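Local coordinates for FAA hydrolase family protein (Pseudomonas aeruginosa, PDB 6J5Y), which hydrolyses fumarylpyruvate, probably cleaving a carbon-carbon bond beside a keto group at a manganese site that also binds pyruvate, at residues A5-T13 with P55-A63; A101-A109 with P144-R155. All coordinates share one frame; numbering follows the deposited sequence.

Contact 1: residues A5-T13 with P55-A63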
loop_
_atom_site.group_PDB
_atom_site.type_symbol
_atom_site.label_atom_id
_atom_site.label_comp_id
_atom_site.label_asym_id
_atom_site.label_seq_id
_atom_site.Cartn_x
_atom_site.Cartn_y
_atom_site.Cartn_z
ATOM N N ALA A 5 2.970 29.038 0.056
ATOM C CA ALA A 5 1.829 28.108 0.003
ATOM C C ALA A 5 2.356 26.703 0.257
ATOM O O ALA A 5 3.226 26.256 -0.471
ATOM C CB ALA A 5 1.146 28.169 -1.341
ATOM N N PRO A 6 1.842 25.980 1.271
ATOM C CA PRO A 6 2.207 24.585 1.452
ATOM C C PRO A 6 1.722 23.784 0.240
ATOM O O PRO A 6 0.784 24.172 -0.465
ATOM C CB PRO A 6 1.495 24.106 2.716
ATOM C CG PRO A 6 0.747 25.300 3.261
ATOM C CD PRO A 6 0.880 26.443 2.278
ATOM N N GLU A 7 2.384 22.661 0.030
ATOM C CA GLU A 7 1.867 21.549 -0.784
ATOM C C GLU A 7 0.436 21.237 -0.335
ATOM O O GLU A 7 0.237 21.099 0.845
ATOM C CB GLU A 7 2.793 20.362 -0.547
ATOM C CG GLU A 7 2.578 19.228 -1.483
ATOM C CD GLU A 7 3.678 18.223 -1.241
ATOM O OE1 GLU A 7 3.630 17.532 -0.205
ATOM O OE2 GLU A 7 4.626 18.233 -2.017
ATOM N N ALA A 8 -0.535 21.171 -1.238
ATOM C CA ALA A 8 -1.907 20.746 -0.879
ATOM C C ALA A 8 -1.823 19.290 -0.431
ATOM O O ALA A 8 -0.968 18.539 -0.883
ATOM C CB ALA A 8 -2.887 20.945 -2.011
ATOM N N PRO A 9 -2.678 18.860 0.512
ATOM C CA PRO A 9 -2.670 17.470 0.957
ATOM C C PRO A 9 -3.048 16.562 -0.217
ATOM O O PRO A 9 -3.911 16.936 -0.965
ATOM C CB PRO A 9 -3.711 17.386 2.089
ATOM C CG PRO A 9 -4.440 18.734 2.095
ATOM C CD PRO A 9 -3.680 19.690 1.192
ATOM N N VAL A 10 -2.369 15.428 -0.374
ATOM C CA VAL A 10 -2.778 14.373 -1.336
ATOM C C VAL A 10 -4.160 13.904 -0.908
ATOM O O VAL A 10 -4.352 13.591 0.291
ATOM C CB VAL A 10 -1.785 13.200 -1.407
ATOM C CG1 VAL A 10 -2.327 12.078 -2.291
ATOM C CG2 VAL A 10 -0.424 13.677 -1.882
ATOM N N SER A 11 -5.101 13.873 -1.836
ATOM C CA SER A 11 -6.492 13.484 -1.515
ATOM C C SER A 11 -6.957 12.414 -2.491
ATOM O O SER A 11 -6.849 12.608 -3.682
ATOM C CB SER A 11 -7.390 14.662 -1.448
ATOM O OG SER A 11 -7.047 15.611 -2.436
ATOM N N LEU A 12 -7.408 11.297 -1.951
ATOM C CA LEU A 12 -7.834 10.121 -2.738
ATOM C C LEU A 12 -9.170 10.468 -3.362
ATOM O O LEU A 12 -9.964 11.084 -2.639
ATOM C CB LEU A 12 -7.999 8.929 -1.807
ATOM C CG LEU A 12 -6.752 8.569 -1.005
ATOM C CD1 LEU A 12 -6.962 7.250 -0.261
ATOM C CD2 LEU A 12 -5.547 8.487 -1.924
ATOM N N THR A 13 -9.423 10.013 -4.591
ATOM C CA THR A 13 -10.792 10.031 -5.162
ATOM C C THR A 13 -11.585 8.959 -4.413
ATOM O O THR A 13 -10.961 7.963 -3.921
ATOM C CB THR A 13 -10.818 9.899 -6.692
ATOM O OG1 THR A 13 -10.441 8.573 -7.050
ATOM C CG2 THR A 13 -9.944 10.910 -7.394
ATOM N N PRO A 55 5.939 9.038 2.953
ATOM C CA PRO A 55 5.267 10.335 3.047
ATOM C C PRO A 55 3.929 10.311 2.279
ATOM O O PRO A 55 3.806 9.632 1.245
ATOM C CB PRO A 55 6.304 11.310 2.467
ATOM C CG PRO A 55 7.160 10.451 1.552
ATOM C CD PRO A 55 7.200 9.082 2.198
ATOM N N ALA A 56 2.944 11.043 2.799
ATOM C CA ALA A 56 1.643 11.277 2.152
ATOM C C ALA A 56 1.899 11.588 0.679
ATOM O O ALA A 56 1.103 11.127 -0.144
ATOM C CB ALA A 56 0.905 12.436 2.806
ATOM N N ASP A 57 2.909 12.414 0.373
ATOM C CA ASP A 57 3.099 12.956 -1.002
ATOM C C ASP A 57 3.813 11.959 -1.916
ATOM O O ASP A 57 4.015 12.307 -3.080
ATOM C CB ASP A 57 3.726 14.351 -1.026
ATOM C CG ASP A 57 5.100 14.549 -0.423
ATOM O OD1 ASP A 57 5.845 13.568 -0.250
ATOM O OD2 ASP A 57 5.417 15.708 -0.171
ATOM N N ALA A 58 4.133 10.762 -1.437
ATOM C CA ALA A 58 4.502 9.596 -2.265
ATOM C C ALA A 58 3.232 8.932 -2.810
ATOM O O ALA A 58 3.336 8.173 -3.792
ATOM C CB ALA A 58 5.322 8.641 -1.435
ATOM N N VAL A 59 2.049 9.237 -2.229
ATOM C CA VAL A 59 0.754 8.637 -2.673
ATOM C C VAL A 59 0.296 9.326 -3.966
ATOM O O VAL A 59 0.229 10.605 -3.996
ATOM C CB VAL A 59 -0.319 8.706 -1.565
ATOM C CG1 VAL A 59 -1.677 8.215 -2.054
ATOM C CG2 VAL A 59 0.109 7.905 -0.348
ATOM N N VAL A 60 0.024 8.547 -5.017
ATOM C CA VAL A 60 -0.446 9.136 -6.305
ATOM C C VAL A 60 -1.755 8.473 -6.722
ATOM O O VAL A 60 -1.806 7.342 -7.202
ATOM C CB VAL A 60 0.659 9.207 -7.381
ATOM C CG1 VAL A 60 1.651 8.070 -7.311
ATOM C CG2 VAL A 60 0.117 9.401 -8.787
ATOM N N PRO A 61 -2.876 9.197 -6.495
ATOM C CA PRO A 61 -4.219 8.747 -6.871
ATOM C C PRO A 61 -4.314 8.469 -8.375
ATOM O O PRO A 61 -3.825 9.269 -9.149
ATOM C CB PRO A 61 -5.120 9.955 -6.533
ATOM C CG PRO A 61 -4.362 10.665 -5.439
ATOM C CD PRO A 61 -2.906 10.517 -5.829
ATOM N N VAL A 62 -4.888 7.325 -8.743
ATOM C CA VAL A 62 -5.095 6.921 -10.160
ATOM C C VAL A 62 -6.606 6.734 -10.350
ATOM O O VAL A 62 -7.177 5.890 -9.635
ATOM C CB VAL A 62 -4.319 5.635 -10.488
ATOM C CG1 VAL A 62 -4.456 5.279 -11.958
ATOM C CG2 VAL A 62 -2.838 5.716 -10.077
ATOM N N ALA A 63 -7.238 7.510 -11.228
ATOM C CA ALA A 63 -8.698 7.416 -11.471
ATOM C C ALA A 63 -8.988 6.057 -12.115
ATOM O O ALA A 63 -8.114 5.558 -12.850
ATOM C CB ALA A 63 -9.161 8.560 -12.348
#
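Glu7 and Val10 lead the N-terminal arm of this FAH-family hydrolase onto the segment 55-63, where a 3-10 turn runs into the strand 59-61 of the mixed sheet. With CG anti to the backbone N (chi1 -169°) and the chain extended beyond it, Glu7 carries its carboxylate out to Asp57, the two carboxylate planes standing 77° apart. Glu7 OE1 lies 2.6 Å from Asp57 OD2, and the pair sits on an exposed part of the surface. Val10 points toward the 55-63 segment and uses both methyls. CG2 rests 3.4 Å from Ala56 O and also touches the backbone of Asp57, while CG1 sits 3.4 Å from Val59 O and packs on Val59 CG1 and the Pro61 ring. Further along, the CB of Ser11 points away, and it is the carbonyl that makes the contact, with O 3.6 Å from Pro61 CG. No clear hydrogen bond joins the two segments; the strand 11-13 pairs instead with strand 20-22, Leu12 bonding to Phe21. Buried Leu12 crosses Val59 at about a right angle, and both pack against Ile142, with Leu12 CD2 3.9 Å from Val59 CG1.

Contact 2: residues A101-A109 with P144-R155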
loop_
_atom_site.group_PDB
_atom_site.type_symbol
_atom_site.label_atom_id
_atom_site.label_comp_id
_atom_site.label_asym_id
_atom_site.label_seq_id
_atom_site.Cartn_x
_atom_site.Cartn_y
_atom_site.Cartn_z
ATOM N N ALA A 101 -11.712 -2.610 15.878
ATOM C CA ALA A 101 -10.586 -2.073 15.070
ATOM C C ALA A 101 -11.058 -1.722 13.653
ATOM O O ALA A 101 -10.787 -0.620 13.177
ATOM C CB ALA A 101 -9.469 -3.073 15.042
ATOM N N GLU A 102 -11.762 -2.632 12.991
ATOM C CA GLU A 102 -12.260 -2.414 11.608
ATOM C C GLU A 102 -13.259 -1.266 11.570
ATOM O O GLU A 102 -13.400 -0.665 10.499
ATOM C CB GLU A 102 -12.934 -3.659 11.067
ATOM C CG GLU A 102 -11.947 -4.598 10.430
ATOM C CD GLU A 102 -12.498 -5.995 10.280
ATOM O OE1 GLU A 102 -12.279 -6.583 9.226
ATOM O OE2 GLU A 102 -13.152 -6.477 11.237
ATOM N N GLU A 103 -13.907 -0.952 12.694
ATOM C CA GLU A 103 -14.848 0.188 12.775
ATOM C C GLU A 103 -14.080 1.501 12.550
ATOM O O GLU A 103 -14.730 2.513 12.161
ATOM C CB GLU A 103 -15.590 0.215 14.108
ATOM C CG GLU A 103 -16.746 1.199 14.121
ATOM C CD GLU A 103 -16.560 2.418 15.009
ATOM O OE1 GLU A 103 -16.606 2.258 16.251
ATOM O OE2 GLU A 103 -16.398 3.532 14.463
ATOM N N HIS A 104 -12.752 1.509 12.728
ATOM C CA HIS A 104 -11.922 2.733 12.509
ATOM C C HIS A 104 -11.607 2.910 11.019
ATOM O O HIS A 104 -11.095 3.983 10.652
ATOM C CB HIS A 104 -10.650 2.688 13.373
ATOM C CG HIS A 104 -10.996 2.830 14.817
ATOM N ND1 HIS A 104 -10.666 3.954 15.563
ATOM C CD2 HIS A 104 -11.732 2.028 15.625
ATOM C CE1 HIS A 104 -11.148 3.813 16.792
ATOM N NE2 HIS A 104 -11.819 2.640 16.853
ATOM N N VAL A 105 -11.892 1.902 10.194
ATOM C CA VAL A 105 -11.537 1.917 8.749
ATOM C C VAL A 105 -12.724 2.481 7.984
ATOM O O VAL A 105 -13.743 1.783 7.881
ATOM C CB VAL A 105 -11.126 0.530 8.243
ATOM C CG1 VAL A 105 -10.839 0.538 6.756
ATOM C CG2 VAL A 105 -9.928 -0.005 9.010
ATOM N N TRP A 106 -12.555 3.681 7.436
ATOM C CA TRP A 106 -13.578 4.386 6.627
ATOM C C TRP A 106 -13.752 3.724 5.252
ATOM O O TRP A 106 -14.847 3.897 4.643
ATOM C CB TRP A 106 -13.194 5.850 6.448
ATOM C CG TRP A 106 -14.351 6.642 5.944
ATOM C CD1 TRP A 106 -15.345 7.190 6.691
ATOM C CD2 TRP A 106 -14.660 6.942 4.572
ATOM N NE1 TRP A 106 -16.249 7.821 5.881
ATOM C CE2 TRP A 106 -15.863 7.676 4.575
ATOM C CE3 TRP A 106 -14.051 6.665 3.349
ATOM C CZ2 TRP A 106 -16.455 8.142 3.406
ATOM C CZ3 TRP A 106 -14.635 7.128 2.191
ATOM C CH2 TRP A 106 -15.817 7.866 2.223
ATOM N N GLY A 107 -12.710 3.096 4.709
ATOM C CA GLY A 107 -12.745 2.620 3.312
ATOM C C GLY A 107 -11.502 1.855 2.912
ATOM O O GLY A 107 -10.580 1.722 3.760
ATOM N N TYR A 108 -11.491 1.355 1.673
ATOM C CA TYR A 108 -10.465 0.431 1.120
ATOM C C TYR A 108 -10.148 0.842 -0.323
ATOM O O TYR A 108 -10.993 1.472 -0.995
ATOM C CB TYR A 108 -10.937 -1.024 1.211
ATOM C CG TYR A 108 -11.248 -1.522 2.597
ATOM C CD1 TYR A 108 -12.488 -1.290 3.174
ATOM C CD2 TYR A 108 -10.327 -2.264 3.332
ATOM C CE1 TYR A 108 -12.802 -1.744 4.439
ATOM C CE2 TYR A 108 -10.628 -2.717 4.609
ATOM C CZ TYR A 108 -11.873 -2.470 5.165
ATOM O OH TYR A 108 -12.192 -2.872 6.446
ATOM N N ALA A 109 -8.906 0.613 -0.766
ATOM C CA ALA A 109 -8.476 0.889 -2.153
ATOM C C ALA A 109 -7.391 -0.116 -2.556
ATOM O O ALA A 109 -6.836 -0.786 -1.682
ATOM C CB ALA A 109 -8.017 2.319 -2.252
ATOM N N PRO A 144 -9.147 4.691 -6.598
ATOM C CA PRO A 144 -10.237 5.289 -5.833
ATOM C C PRO A 144 -10.530 4.570 -4.509
ATOM O O PRO A 144 -10.321 3.373 -4.378
ATOM C CB PRO A 144 -11.452 5.233 -6.773
ATOM C CG PRO A 144 -11.042 4.351 -7.923
ATOM C CD PRO A 144 -9.536 4.401 -7.985
ATOM N N LEU A 145 -10.962 5.344 -3.526
ATOM C CA LEU A 145 -11.262 4.831 -2.174
ATOM C C LEU A 145 -12.711 4.339 -2.141
ATOM O O LEU A 145 -13.604 5.137 -2.422
ATOM C CB LEU A 145 -11.010 5.940 -1.155
ATOM C CG LEU A 145 -11.060 5.500 0.304
ATOM C CD1 LEU A 145 -10.097 4.357 0.578
ATOM C CD2 LEU A 145 -10.765 6.680 1.208
ATOM N N TYR A 146 -12.935 3.072 -1.795
ATOM C CA TYR A 146 -14.313 2.515 -1.668
ATOM C C TYR A 146 -14.768 2.593 -0.215
ATOM O O TYR A 146 -14.163 1.959 0.657
ATOM C CB TYR A 146 -14.370 1.078 -2.188
ATOM C CG TYR A 146 -14.317 0.978 -3.694
ATOM C CD1 TYR A 146 -13.159 1.273 -4.389
ATOM C CD2 TYR A 146 -15.426 0.574 -4.424
ATOM C CE1 TYR A 146 -13.101 1.181 -5.766
ATOM C CE2 TYR A 146 -15.384 0.463 -5.804
ATOM C CZ TYR A 146 -14.221 0.787 -6.475
ATOM O OH TYR A 146 -14.180 0.707 -7.828
ATOM N N PRO A 147 -15.841 3.352 0.111
ATOM C CA PRO A 147 -16.343 3.392 1.489
ATOM C C PRO A 147 -16.820 2.026 2.003
ATOM O O PRO A 147 -17.509 1.309 1.257
ATOM C CB PRO A 147 -17.537 4.351 1.445
ATOM C CG PRO A 147 -17.371 5.132 0.156
ATOM C CD PRO A 147 -16.576 4.256 -0.785
ATOM N N ALA A 148 -16.509 1.714 3.270
ATOM C CA ALA A 148 -17.047 0.530 3.977
ATOM C C ALA A 148 -18.580 0.662 4.087
ATOM O O ALA A 148 -19.257 -0.368 4.223
ATOM C CB ALA A 148 -16.354 0.368 5.306
ATOM N N SER A 149 -19.127 1.874 3.956
ATOM C CA SER A 149 -20.599 2.080 3.839
ATOM C C SER A 149 -21.099 1.383 2.571
ATOM O O SER A 149 -22.226 0.872 2.602
ATOM C CB SER A 149 -20.976 3.545 3.869
ATOM O OG SER A 149 -20.687 4.162 2.619
ATOM N N GLN A 150 -20.288 1.325 1.505
ATOM C CA GLN A 150 -20.609 0.560 0.267
ATOM C C GLN A 150 -20.182 -0.904 0.439
ATOM O O GLN A 150 -21.065 -1.772 0.343
ATOM C CB GLN A 150 -19.959 1.148 -0.985
ATOM C CG GLN A 150 -20.556 2.482 -1.437
ATOM C CD GLN A 150 -19.732 3.166 -2.514
ATOM O OE1 GLN A 150 -19.721 4.392 -2.637
ATOM N NE2 GLN A 150 -18.997 2.378 -3.285
ATOM N N VAL A 151 -18.903 -1.166 0.722
ATOM C CA VAL A 151 -18.244 -2.492 0.499
ATOM C C VAL A 151 -18.077 -3.265 1.814
ATOM O O VAL A 151 -17.527 -4.406 1.766
ATOM C CB VAL A 151 -16.883 -2.324 -0.207
ATOM C CG1 VAL A 151 -17.015 -1.658 -1.576
ATOM C CG2 VAL A 151 -15.890 -1.564 0.667
ATOM N N GLY A 152 -18.511 -2.693 2.940
ATOM C CA GLY A 152 -18.346 -3.279 4.284
ATOM C C GLY A 152 -16.882 -3.415 4.676
ATOM O O GLY A 152 -16.068 -2.568 4.267
ATOM N N HIS A 153 -16.547 -4.447 5.450
ATOM C CA HIS A 153 -15.152 -4.753 5.858
ATOM C C HIS A 153 -14.845 -6.160 5.385
ATOM O O HIS A 153 -15.018 -7.120 6.127
ATOM C CB HIS A 153 -14.957 -4.550 7.361
ATOM C CG HIS A 153 -15.372 -3.196 7.834
ATOM N ND1 HIS A 153 -14.561 -2.072 7.668
ATOM C CD2 HIS A 153 -16.498 -2.770 8.454
ATOM C CE1 HIS A 153 -15.179 -1.015 8.171
ATOM N NE2 HIS A 153 -16.354 -1.419 8.683
ATOM N N PRO A 154 -14.364 -6.314 4.138
ATOM C CA PRO A 154 -14.159 -7.636 3.555
ATOM C C PRO A 154 -12.993 -8.352 4.249
ATOM O O PRO A 154 -11.981 -7.722 4.520
ATOM C CB PRO A 154 -13.843 -7.332 2.083
ATOM C CG PRO A 154 -13.213 -5.970 2.136
ATOM C CD PRO A 154 -13.930 -5.233 3.245
ATOM N N ARG A 155 -13.194 -9.629 4.553
ATOM C CA ARG A 155 -12.176 -10.534 5.145
ATOM C C ARG A 155 -11.674 -11.524 4.094
ATOM O O ARG A 155 -10.632 -12.150 4.340
ATOM C CB ARG A 155 -12.766 -11.290 6.336
ATOM C CG ARG A 155 -12.314 -10.748 7.681
ATOM C CD ARG A 155 -13.025 -9.471 8.058
ATOM N NE ARG A 155 -13.318 -9.495 9.484
ATOM C CZ ARG A 155 -14.254 -8.774 10.084
ATOM N NH1 ARG A 155 -14.417 -8.892 11.392
ATOM N NH2 ARG A 155 -15.010 -7.930 9.389
HETATM O O HOH W 1 -17.627 4.291 4.942
#
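Tyr108 and Tyr146 form an antiparallel hydrogen-bonded pair between strands 105-116 and 140-147 of the mixed sheet, and here the contact is tight. Tyr146 N reaches Tyr108 O at 2.6 Å, and Tyr108 N returns a bond to Tyr146 O. The pairing runs on into the next helix, where Ala148 N donates to Trp106 O at 3.1 Å. Beside them, Gly107 and Pro147 approach to 4.1 Å between CA atoms, and Trp106 with Gly107 makes a classic beta bulge opposite Ala88. The Tyr108 ring is sandwiched, with Val105 CG1 over one face and Pro154 CD over the opposite one in a CH-pi contact 4.1 Å from the centroid. At the ring edge, Tyr108 OH shares a hydrogen bond of 2.8 Å with His153 ND1, which fixes the imidazole while Glu102 CB lies over its face.

Toward solvent the grip is looser. Exposed Arg155 forms a salt bridge with Glu102, though the position of Glu102 OE2 is doubtful. Exposed Trp106 takes Pro147 CB over its six-membered ring, and its carbonyl oxygen also accepts from a water that binds Ser149 N. Strand 79-89 flanks 105-109 through Ala88 and Val86, helix 180-190 packs on Glu102 and Val105, and helix 148-151 follows directly from the paired strand.

Both segments of contact 1 come before those of contact 2 in the chain, with about 20 Å between the centres of the contacts. Strand 140-147 joins them within the mixed sheet: it runs parallel to 59-61 and antiparallel to 105-116. The two contacts also touch directly. Thr13 O is 2.6 Å from Leu145 N, a probable hydrogen bond, and Val62 O packs against Pro144 CD. The N-terminal arm is thereby tied to the same strand that receives 105-109. That sheet also carries Glu82 and Glu84 on strand 79-89 and Asp113 on 105-116, which bind the manganese ion. Contact 1 meets the sheet through 59-61, the Val59 side chain about 13 Å from the metal, whereas the strand pairing of contact 2 lies within it.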